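Local structure of lipoteichoic acid primase (Listeria monocytogenes, 4UOP) at residues B[110-115]-B[165-170]; B[313-318]-B[374-379]; B[179-184]-B[193-198]. The protein is a sulfatase-family enzyme with an extracellular catalytic domain that holds a bound magnesium ion. All blocks are in the same frame, centred on the assembly; numbering follows the deposited sequence.

Contact 1 of 3, residues B[110-115]-B[165-170]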
loop_
_atom_site.group_PDB
_atom_site.type_symbol
_atom_site.label_atom_id
_atom_site.label_comp_id
_atom_site.label_asym_id
_atom_site.label_seq_id
_atom_site.Cartn_x
_atom_site.Cartn_y
_atom_site.Cartn_z
ATOM N N ASP B 110 -1.934 10.792 -3.818
ATOM C CA ASP B 110 -3.146 10.577 -3.038
ATOM C C ASP B 110 -3.714 11.896 -2.500
ATOM O O ASP B 110 -4.930 12.050 -2.403
ATOM C CB ASP B 110 -2.906 9.597 -1.887
ATOM C CG ASP B 110 -2.668 8.173 -2.368
ATOM O OD1 ASP B 110 -3.021 7.847 -3.525
ATOM O OD2 ASP B 110 -2.153 7.369 -1.573
ATOM N N ALA B 111 -2.839 12.845 -2.177
ATOM C CA ALA B 111 -3.292 14.164 -1.777
ATOM C C ALA B 111 -4.028 14.838 -2.922
ATOM O O ALA B 111 -5.134 15.350 -2.746
ATOM C CB ALA B 111 -2.123 15.008 -1.311
ATOM N N GLU B 112 -3.415 14.833 -4.108
ATOM C CA GLU B 112 -4.037 15.400 -5.285
ATOM C C GLU B 112 -5.366 14.709 -5.561
ATOM O O GLU B 112 -6.358 15.381 -5.846
ATOM C CB GLU B 112 -3.123 15.255 -6.491
ATOM C CG GLU B 112 -1.864 16.123 -6.437
ATOM C CD GLU B 112 -1.123 16.094 -7.762
ATOM O OE1 GLU B 112 -1.603 16.732 -8.714
ATOM O OE2 GLU B 112 -0.075 15.408 -7.844
ATOM N N TRP B 113 -5.368 13.377 -5.498
ATOM C CA TRP B 113 -6.595 12.599 -5.709
ATOM C C TRP B 113 -7.730 13.078 -4.802
ATOM O O TRP B 113 -8.875 13.298 -5.264
ATOM C CB TRP B 113 -6.338 11.097 -5.481
ATOM C CG TRP B 113 -7.591 10.294 -5.627
ATOM C CD1 TRP B 113 -8.495 10.010 -4.656
ATOM C CD2 TRP B 113 -8.119 9.740 -6.836
ATOM N NE1 TRP B 113 -9.549 9.294 -5.176
ATOM C CE2 TRP B 113 -9.340 9.112 -6.512
ATOM C CE3 TRP B 113 -7.672 9.697 -8.156
ATOM C CZ2 TRP B 113 -10.118 8.459 -7.465
ATOM C CZ3 TRP B 113 -8.447 9.046 -9.100
ATOM C CH2 TRP B 113 -9.647 8.434 -8.750
ATOM N N SER B 114 -7.421 13.169 -3.511
ATOM C CA SER B 114 -8.378 13.576 -2.483
ATOM C C SER B 114 -8.936 14.963 -2.754
ATOM O O SER B 114 -10.143 15.192 -2.690
ATOM C CB SER B 114 -7.700 13.564 -1.105
ATOM O OG SER B 114 -7.443 12.252 -0.685
ATOM N N VAL B 115 -8.047 15.884 -3.085
ATOM C CA VAL B 115 -8.451 17.255 -3.317
ATOM C C VAL B 115 -9.292 17.407 -4.591
ATOM O O VAL B 115 -10.356 18.044 -4.564
ATOM C CB VAL B 115 -7.222 18.188 -3.317
ATOM C CG1 VAL B 115 -7.610 19.605 -3.700
ATOM C CG2 VAL B 115 -6.574 18.156 -1.938
ATOM N N GLU B 165 -1.956 10.927 -17.631
ATOM C CA GLU B 165 -3.321 10.386 -17.833
ATOM C C GLU B 165 -4.333 10.861 -16.789
ATOM O O GLU B 165 -5.512 11.079 -17.095
ATOM C CB GLU B 165 -3.281 8.858 -17.815
ATOM C CG GLU B 165 -2.373 8.247 -18.869
ATOM C CD GLU B 165 -2.810 8.580 -20.286
ATOM O OE1 GLU B 165 -4.037 8.716 -20.525
ATOM O OE2 GLU B 165 -1.926 8.701 -21.166
ATOM N N PHE B 166 -3.892 10.982 -15.545
ATOM C CA PHE B 166 -4.774 11.386 -14.452
ATOM C C PHE B 166 -5.328 12.799 -14.631
ATOM O O PHE B 166 -6.501 13.046 -14.375
ATOM C CB PHE B 166 -4.036 11.247 -13.120
ATOM C CG PHE B 166 -4.752 11.836 -11.952
ATOM C CD1 PHE B 166 -6.012 11.374 -11.583
ATOM C CD2 PHE B 166 -4.172 12.861 -11.217
ATOM C CE1 PHE B 166 -6.666 11.920 -10.495
ATOM C CE2 PHE B 166 -4.826 13.403 -10.127
ATOM C CZ PHE B 166 -6.076 12.934 -9.772
ATOM N N TYR B 167 -4.488 13.724 -15.063
ATOM C CA TYR B 167 -4.927 15.103 -15.176
ATOM C C TYR B 167 -6.061 15.284 -16.214
ATOM O O TYR B 167 -7.048 15.959 -15.911
ATOM C CB TYR B 167 -3.745 16.049 -15.383
ATOM C CG TYR B 167 -2.831 16.212 -14.177
ATOM C CD1 TYR B 167 -3.283 16.036 -12.867
ATOM C CD2 TYR B 167 -1.509 16.595 -14.348
ATOM C CE1 TYR B 167 -2.440 16.222 -11.782
ATOM C CE2 TYR B 167 -0.670 16.773 -13.277
ATOM C CZ TYR B 167 -1.141 16.581 -11.995
ATOM O OH TYR B 167 -0.297 16.766 -10.927
ATOM N N PRO B 168 -5.946 14.656 -17.403
ATOM C CA PRO B 168 -7.075 14.554 -18.350
ATOM C C PRO B 168 -8.286 13.818 -17.789
ATOM O O PRO B 168 -9.416 14.239 -18.032
ATOM C CB PRO B 168 -6.490 13.744 -19.517
ATOM C CG PRO B 168 -5.031 13.973 -19.455
ATOM C CD PRO B 168 -4.680 14.221 -18.020
ATOM N N ALA B 169 -8.055 12.738 -17.039
ATOM C CA ALA B 169 -9.136 11.993 -16.417
ATOM C C ALA B 169 -10.003 12.865 -15.520
ATOM O O ALA B 169 -11.224 12.700 -15.496
ATOM C CB ALA B 169 -8.595 10.803 -15.629
ATOM N N VAL B 170 -9.385 13.767 -14.752
ATOM C CA VAL B 170 -10.169 14.662 -13.891
ATOM C C VAL B 170 -10.607 15.932 -14.598
ATOM O O VAL B 170 -11.302 16.749 -14.014
ATOM C CB VAL B 170 -9.470 15.019 -12.544
ATOM C CG1 VAL B 170 -9.342 13.787 -11.674
ATOM C CG2 VAL B 170 -8.112 15.683 -12.753
#
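W113 and F166 mark the level at which helices 110-115 and 165-169 face each other: their CA atoms are 9.0 Å apart, and the two short axes run almost parallel, at 6° and 12.1 Å. That spacing is wide, so bulky side chains must span it. W113 CE3 reaches to 3.4 Å from F166 CE1. The six-membered indole ring and the phenyl ring meet rim to rim, centroids 5.7 Å apart; neither lies over the face of the other, so despite planes only 26° apart this is not a stack. With CG anti to the backbone N (chi1 171°), F166 points its ring toward helix 110-115, so that CE1 is the atom that meets W113.

The polar half is a single bond, Y167 OH donating to E112 OE1 at 2.6 Å. E112 OE1 receives it on its syn lone pair, the side of OE2, and lies in the plane of the tyrosine ring at its edge, although the carboxylate is turned away from that plane. Y116 OH also bonds OE1 while R163 pairs with OE2, so both oxygens of this buried carboxylate are engaged and its rotation should be restrained.

W113 touches N127 and F166 touches T128 of helix 127-130. Helix 107-117, which carries the magnesium ligand T108 near its start, leans with A111 and E112 on Q64 of strand 59-65 in the central sheet.

Contact 2 of 3, residues B[313-318]-B[374-379]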
loop_
_atom_site.group_PDB
_atom_site.type_symbol
_atom_site.label_atom_id
_atom_site.label_comp_id
_atom_site.label_asym_id
_atom_site.label_seq_id
_atom_site.Cartn_x
_atom_site.Cartn_y
_atom_site.Cartn_z
ATOM N N ASP B 313 -1.284 13.769 15.827
ATOM C CA ASP B 313 -0.535 15.016 15.862
ATOM C C ASP B 313 0.251 15.240 14.576
ATOM O O ASP B 313 0.204 16.330 14.037
ATOM C CB ASP B 313 0.427 15.118 17.032
ATOM C CG ASP B 313 0.873 16.550 17.269
ATOM O OD1 ASP B 313 0.006 17.460 17.301
ATOM O OD2 ASP B 313 2.094 16.786 17.402
ATOM N N ASP B 314 0.968 14.215 14.106
ATOM C CA ASP B 314 1.774 14.321 12.880
ATOM C C ASP B 314 0.952 14.430 11.615
ATOM O O ASP B 314 1.377 15.054 10.654
ATOM C CB ASP B 314 2.707 13.111 12.728
ATOM C CG ASP B 314 3.911 13.167 13.663
ATOM O OD1 ASP B 314 4.252 14.242 14.188
ATOM O OD2 ASP B 314 4.541 12.117 13.827
ATOM N N TYR B 315 -0.250 13.866 11.620
ATOM C CA TYR B 315 -1.077 13.897 10.426
ATOM C C TYR B 315 -1.691 15.271 10.154
ATOM O O TYR B 315 -2.303 15.481 9.120
ATOM C CB TYR B 315 -2.165 12.823 10.514
ATOM C CG TYR B 315 -1.702 11.433 10.136
ATOM C CD1 TYR B 315 -0.396 11.025 10.353
ATOM C CD2 TYR B 315 -2.585 10.511 9.602
ATOM C CE1 TYR B 315 0.028 9.743 10.033
ATOM C CE2 TYR B 315 -2.177 9.222 9.289
ATOM C CZ TYR B 315 -0.867 8.845 9.512
ATOM O OH TYR B 315 -0.426 7.574 9.220
ATOM N N ARG B 316 -1.528 16.216 11.079
ATOM C CA ARG B 316 -1.974 17.564 10.821
ATOM C C ARG B 316 -1.084 18.238 9.782
ATOM O O ARG B 316 0.154 18.224 9.901
ATOM C CB ARG B 316 -2.002 18.406 12.102
ATOM C CG ARG B 316 -2.776 17.803 13.279
ATOM C CD ARG B 316 -2.171 18.205 14.626
ATOM N NE ARG B 316 -2.247 19.599 14.776
ATOM C CZ ARG B 316 -1.384 20.382 15.415
ATOM N NH1 ARG B 316 -0.301 19.946 16.055
ATOM N NH2 ARG B 316 -1.669 21.648 15.421
ATOM N N ILE B 317 -1.726 18.866 8.811
ATOM C CA ILE B 317 -1.066 19.591 7.740
ATOM C C ILE B 317 -1.552 21.027 7.814
ATOM O O ILE B 317 -2.707 21.277 8.200
ATOM C CB ILE B 317 -1.358 18.989 6.337
ATOM C CG1 ILE B 317 -2.847 18.654 6.191
ATOM C CG2 ILE B 317 -0.539 17.727 6.148
ATOM C CD1 ILE B 317 -3.318 18.310 4.795
ATOM N N PRO B 318 -0.702 21.992 7.437
ATOM C CA PRO B 318 -1.237 23.351 7.443
ATOM C C PRO B 318 -2.344 23.537 6.400
ATOM O O PRO B 318 -2.353 22.850 5.369
ATOM C CB PRO B 318 -0.022 24.211 7.122
ATOM C CG PRO B 318 0.894 23.291 6.356
ATOM C CD PRO B 318 0.695 21.944 6.963
ATOM N N ARG B 374 -6.964 5.548 6.436
ATOM C CA ARG B 374 -6.694 4.167 6.067
ATOM C C ARG B 374 -5.230 3.952 5.716
ATOM O O ARG B 374 -4.427 4.887 5.759
ATOM C CB ARG B 374 -7.584 3.752 4.888
ATOM C CG ARG B 374 -7.130 4.308 3.543
ATOM C CD ARG B 374 -8.217 4.274 2.472
ATOM N NE ARG B 374 -8.972 3.020 2.453
ATOM C CZ ARG B 374 -9.893 2.718 1.539
ATOM N NH1 ARG B 374 -10.162 3.546 0.530
ATOM N NH2 ARG B 374 -10.538 1.565 1.630
ATOM N N TYR B 375 -4.902 2.703 5.397
ATOM C CA TYR B 375 -3.578 2.299 4.913
ATOM C C TYR B 375 -2.521 2.263 5.997
ATOM O O TYR B 375 -1.986 1.206 6.287
ATOM C CB TYR B 375 -3.107 3.148 3.753
ATOM C CG TYR B 375 -1.866 2.602 3.103
ATOM C CD1 TYR B 375 -1.894 1.380 2.439
ATOM C CD2 TYR B 375 -0.664 3.287 3.179
ATOM C CE1 TYR B 375 -0.759 0.875 1.830
ATOM C CE2 TYR B 375 0.479 2.790 2.572
ATOM C CZ TYR B 375 0.424 1.584 1.913
ATOM O OH TYR B 375 1.542 1.066 1.320
ATOM N N THR B 376 -2.205 3.410 6.584
ATOM C CA THR B 376 -1.299 3.467 7.717
ATOM C C THR B 376 -2.054 3.292 9.038
ATOM O O THR B 376 -1.442 3.135 10.090
ATOM C CB THR B 376 -0.532 4.800 7.747
ATOM O OG1 THR B 376 -1.462 5.884 7.758
ATOM C CG2 THR B 376 0.364 4.938 6.537
ATOM N N MET B 377 -3.387 3.335 8.976
ATOM C CA MET B 377 -4.250 3.014 10.111
ATOM C C MET B 377 -5.293 2.028 9.621
ATOM O O MET B 377 -5.644 2.053 8.447
ATOM C CB MET B 377 -4.962 4.270 10.627
ATOM C CG MET B 377 -4.010 5.393 10.981
ATOM S SD MET B 377 -4.862 6.830 11.665
ATOM C CE MET B 377 -5.396 6.210 13.254
ATOM N N PRO B 378 -5.806 1.174 10.513
ATOM C CA PRO B 378 -6.846 0.250 10.055
ATOM C C PRO B 378 -8.149 0.934 9.671
ATOM O O PRO B 378 -8.475 2.001 10.198
ATOM C CB PRO B 378 -7.061 -0.685 11.255
ATOM C CG PRO B 378 -6.462 -0.002 12.421
ATOM C CD PRO B 378 -5.384 0.894 11.899
ATOM N N GLU B 379 -8.886 0.301 8.767
ATOM C CA GLU B 379 -10.151 0.829 8.261
ATOM C C GLU B 379 -11.096 1.047 9.436
ATOM O O GLU B 379 -11.226 0.179 10.299
ATOM C CB GLU B 379 -10.800 -0.152 7.272
ATOM C CG GLU B 379 -9.903 -0.600 6.117
ATOM C CD GLU B 379 -10.150 0.140 4.821
ATOM O OE1 GLU B 379 -11.331 0.310 4.446
ATOM O OE2 GLU B 379 -9.163 0.531 4.155
#
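Y315 OH and T376 OG1 make the polar part of the contact, a very short hydrogen bond of 2.5 Å in which either hydroxyl could be the donor. The side chains approach from opposite directions, and OG1 lies in the plane of the tyrosine ring, at its edge. T376 places OG1 between its backbone N and carbonyl carbon (chi1 56°), which turns the hydroxyl rather than the methyl to the phenol; CG2 stays 3.8 Å from Y315 OH. The two residues can pair across a backbone separation of 10.8 Å between CA atoms because the tyrosine fills most of the gap.

The apolar part is a Met-aromatic contact. M377 SD lies 5.2 Å from the Y315 ring centroid and 47° off the ring normal, an oblique approach, with CE2 its closest ring atom at 4.3 Å. M377 also packs on M388 and Q390 of strand 387-390.

This pairing joins two parts of the fold. Y315 lies on the short, weakly bonded helix 312-315, ahead of strand 319-322 of the large mixed sheet, whereas T376 and M377 lie in the loop between strands 371-373 and 381-383 of the separate five-stranded antiparallel sheet. The Y315 ring also meets that of H286, next in sequence to the magnesium ligand H285.

Salt bridges act within each segment. R316 NH1 bonds D313 OD1 at 2.8 Å, with OD1 tilted out of the guanidinium plane of R316. R374 grips E379 side-on: NE, at 3.0 Å, and NH2 both donate to OE2, which lies in the guanidinium plane, and NH2 has D429 as a second partner. At the subunit boundary, P226 of the second subunit packs on Y375 and T376.

Contact 3 of 3, residues B[179-184]-B[193-198]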
loop_
_atom_site.group_PDB
_atom_site.type_symbol
_atom_site.label_atom_id
_atom_site.label_comp_id
_atom_site.label_asym_id
_atom_site.label_seq_id
_atom_site.Cartn_x
_atom_site.Cartn_y
_atom_site.Cartn_z
ATOM N N LYS B 179 8.750 19.678 -19.046
ATOM C CA LYS B 179 8.954 20.226 -20.413
ATOM C C LYS B 179 8.740 21.730 -20.490
ATOM O O LYS B 179 9.454 22.442 -21.208
ATOM C CB LYS B 179 8.014 19.559 -21.421
ATOM C CG LYS B 179 8.315 18.097 -21.701
ATOM C CD LYS B 179 7.640 17.619 -22.982
ATOM C CE LYS B 179 6.129 17.822 -22.969
ATOM N NZ LYS B 179 5.464 17.220 -21.774
ATOM N N PHE B 180 7.749 22.216 -19.749
ATOM C CA PHE B 180 7.458 23.638 -19.696
ATOM C C PHE B 180 8.471 24.418 -18.865
ATOM O O PHE B 180 8.819 25.545 -19.213
ATOM C CB PHE B 180 6.041 23.872 -19.139
ATOM C CG PHE B 180 5.730 25.311 -18.879
ATOM C CD1 PHE B 180 5.437 26.170 -19.928
ATOM C CD2 PHE B 180 5.742 25.812 -17.586
ATOM C CE1 PHE B 180 5.148 27.496 -19.687
ATOM C CE2 PHE B 180 5.472 27.140 -17.338
ATOM C CZ PHE B 180 5.169 27.983 -18.390
ATOM N N PHE B 181 8.881 23.868 -17.726
ATOM C CA PHE B 181 9.773 24.607 -16.812
ATOM C C PHE B 181 11.268 24.663 -17.165
ATOM O O PHE B 181 11.965 25.524 -16.645
ATOM C CB PHE B 181 9.565 24.134 -15.371
ATOM C CG PHE B 181 8.194 24.416 -14.838
ATOM C CD1 PHE B 181 7.879 25.672 -14.345
ATOM C CD2 PHE B 181 7.213 23.431 -14.836
ATOM C CE1 PHE B 181 6.614 25.941 -13.859
ATOM C CE2 PHE B 181 5.943 23.696 -14.347
ATOM C CZ PHE B 181 5.642 24.949 -13.865
ATOM N N GLY B 182 11.750 23.840 -18.091
ATOM C CA GLY B 182 13.188 23.841 -18.430
ATOM C C GLY B 182 13.992 23.123 -17.363
ATOM O O GLY B 182 13.441 22.345 -16.600
ATOM N N ASP B 183 15.303 23.361 -17.323
ATOM C CA ASP B 183 16.194 22.699 -16.364
ATOM C C ASP B 183 17.107 23.685 -15.633
ATOM O O ASP B 183 18.154 23.306 -15.112
ATOM C CB ASP B 183 17.017 21.630 -17.091
ATOM C CG ASP B 183 16.189 20.407 -17.452
ATOM O OD1 ASP B 183 15.674 19.745 -16.519
ATOM O OD2 ASP B 183 16.057 20.113 -18.662
ATOM N N GLU B 184 16.692 24.945 -15.575
ATOM C CA GLU B 184 17.384 25.947 -14.766
ATOM C C GLU B 184 17.038 25.749 -13.286
ATOM O O GLU B 184 15.926 25.302 -12.953
ATOM C CB GLU B 184 16.993 27.367 -15.204
ATOM C CG GLU B 184 15.556 27.777 -14.850
ATOM C CD GLU B 184 15.258 29.245 -15.114
ATOM O OE1 GLU B 184 16.215 30.054 -15.223
ATOM O OE2 GLU B 184 14.063 29.590 -15.213
ATOM N N ASP B 193 11.082 25.565 -6.541
ATOM C CA ASP B 193 9.826 26.275 -6.312
ATOM C C ASP B 193 9.889 27.705 -6.868
ATOM O O ASP B 193 8.877 28.224 -7.311
ATOM C CB ASP B 193 9.474 26.339 -4.824
ATOM C CG ASP B 193 9.087 24.987 -4.234
ATOM O OD1 ASP B 193 8.972 23.971 -4.963
ATOM O OD2 ASP B 193 8.892 24.955 -3.004
ATOM N N GLU B 194 11.057 28.360 -6.818
ATOM C CA GLU B 194 11.180 29.689 -7.416
ATOM C C GLU B 194 10.827 29.661 -8.905
ATOM O O GLU B 194 10.133 30.531 -9.387
ATOM C CB GLU B 194 12.582 30.286 -7.234
ATOM C CG GLU B 194 12.692 31.720 -7.736
ATOM C CD GLU B 194 13.953 32.439 -7.262
ATOM O OE1 GLU B 194 14.916 31.770 -6.834
ATOM O OE2 GLU B 194 13.976 33.693 -7.314
ATOM N N VAL B 195 11.300 28.649 -9.620
ATOM C CA VAL B 195 11.011 28.515 -11.054
ATOM C C VAL B 195 9.515 28.182 -11.257
ATOM O O VAL B 195 8.879 28.699 -12.181
ATOM C CB VAL B 195 11.908 27.442 -11.702
ATOM C CG1 VAL B 195 11.492 27.161 -13.132
ATOM C CG2 VAL B 195 13.382 27.874 -11.656
ATOM N N LEU B 196 8.967 27.338 -10.382
ATOM C CA LEU B 196 7.536 26.996 -10.427
ATOM C C LEU B 196 6.705 28.263 -10.418
ATOM O O LEU B 196 5.893 28.502 -11.335
ATOM C CB LEU B 196 7.152 26.097 -9.240
ATOM C CG LEU B 196 5.656 25.867 -8.999
ATOM C CD1 LEU B 196 5.073 25.033 -10.128
ATOM C CD2 LEU B 196 5.444 25.205 -7.657
ATOM N N TYR B 197 6.951 29.119 -9.427
ATOM C CA TYR B 197 6.129 30.308 -9.258
ATOM C C TYR B 197 6.405 31.368 -10.332
ATOM O O TYR B 197 5.484 32.019 -10.828
ATOM C CB TYR B 197 6.310 30.901 -7.864
ATOM C CG TYR B 197 5.906 29.966 -6.745
ATOM C CD1 TYR B 197 4.653 29.342 -6.750
ATOM C CD2 TYR B 197 6.756 29.709 -5.684
ATOM C CE1 TYR B 197 4.288 28.474 -5.737
ATOM C CE2 TYR B 197 6.392 28.862 -4.653
ATOM C CZ TYR B 197 5.147 28.228 -4.685
ATOM O OH TYR B 197 4.791 27.355 -3.670
ATOM N N ASN B 198 7.675 31.546 -10.680
ATOM C CA ASN B 198 8.044 32.538 -11.690
ATOM C C ASN B 198 7.543 32.224 -13.096
ATOM O O ASN B 198 7.240 33.131 -13.851
ATOM C CB ASN B 198 9.559 32.755 -11.707
ATOM C CG ASN B 198 10.028 33.637 -10.573
ATOM O OD1 ASN B 198 9.245 34.370 -9.981
ATOM N ND2 ASN B 198 11.319 33.584 -10.276
#
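F181 and V195 bring the backbones to their nearest approach, 7.1 Å between CA atoms, where the last turn of helix 178-181 meets the first turns of helix 193-209. Directly after F181 the chain leaves helical geometry at G182, whose positive phi of 77° readily suits a residue without a side chain, and it then runs on through D183 to E184, which comes back alongside V195.

The F181 ring enters with its CD1, CE1 and CZ side. CZ packs on L196 CD1 at 3.8 Å, and CE1 reaches L196 O at 3.7 Å, the carbonyl oxygen lying at the ring edge near its plane. F180 closes in on one face of the same ring, its CD2 3.6 Å above the plane and over the centre, so the phenyl is confined at both edge and face.

V195 divides its two methyls between the partners. CG1, anti to the backbone N (chi1 172°), sits 3.9 Å from F181 O and touches the ring at CD1. CG2 turns to E184, 3.8 Å from its backbone O and 3.9 Å from its CG. The carboxylate of E184 also lies near both methyls. Only van der Waals contacts join the two segments.

T155 touches both F181 and L196, and S192 OG bonds V195 N at the start of the longer helix. Y197 of that helix reaches V63 and L65 of strand 59-65. Strands 174-176 and 214-219 each pair in parallel with 149-153, one on either side of it. Both segments lie in the connection, helix 178-181, two short strands and helix 193-209, that leads from strand 174-176 to the parallel strand 214-219, as in a beta-alpha-beta crossover, the recurrent unit of alpha/beta folds such as the sulfatase core.

How the contacts relate
Contacts 1 and 2 each lie about 13 Å from the centre of the chain, contact 3 about 22 Å. Contact 1 is fully buried; contact 2 is mostly buried, with partly exposed T376 at the second subunit; contact 3 is buried at F181, V195 and L196, with exposed E184 at one end. In each of contacts 1 and 3 one helix, 107-117 or 193-209, packs on strand 59-65. Chemistry differs: contact 1 combines aromatic packing with a buried carboxylate; contact 2 joins a helix beside the large sheet to a loop of the smaller one through two hydroxyls and a thioether; contact 3 has only van der Waals contacts, backbone carbonyls included. No two touch.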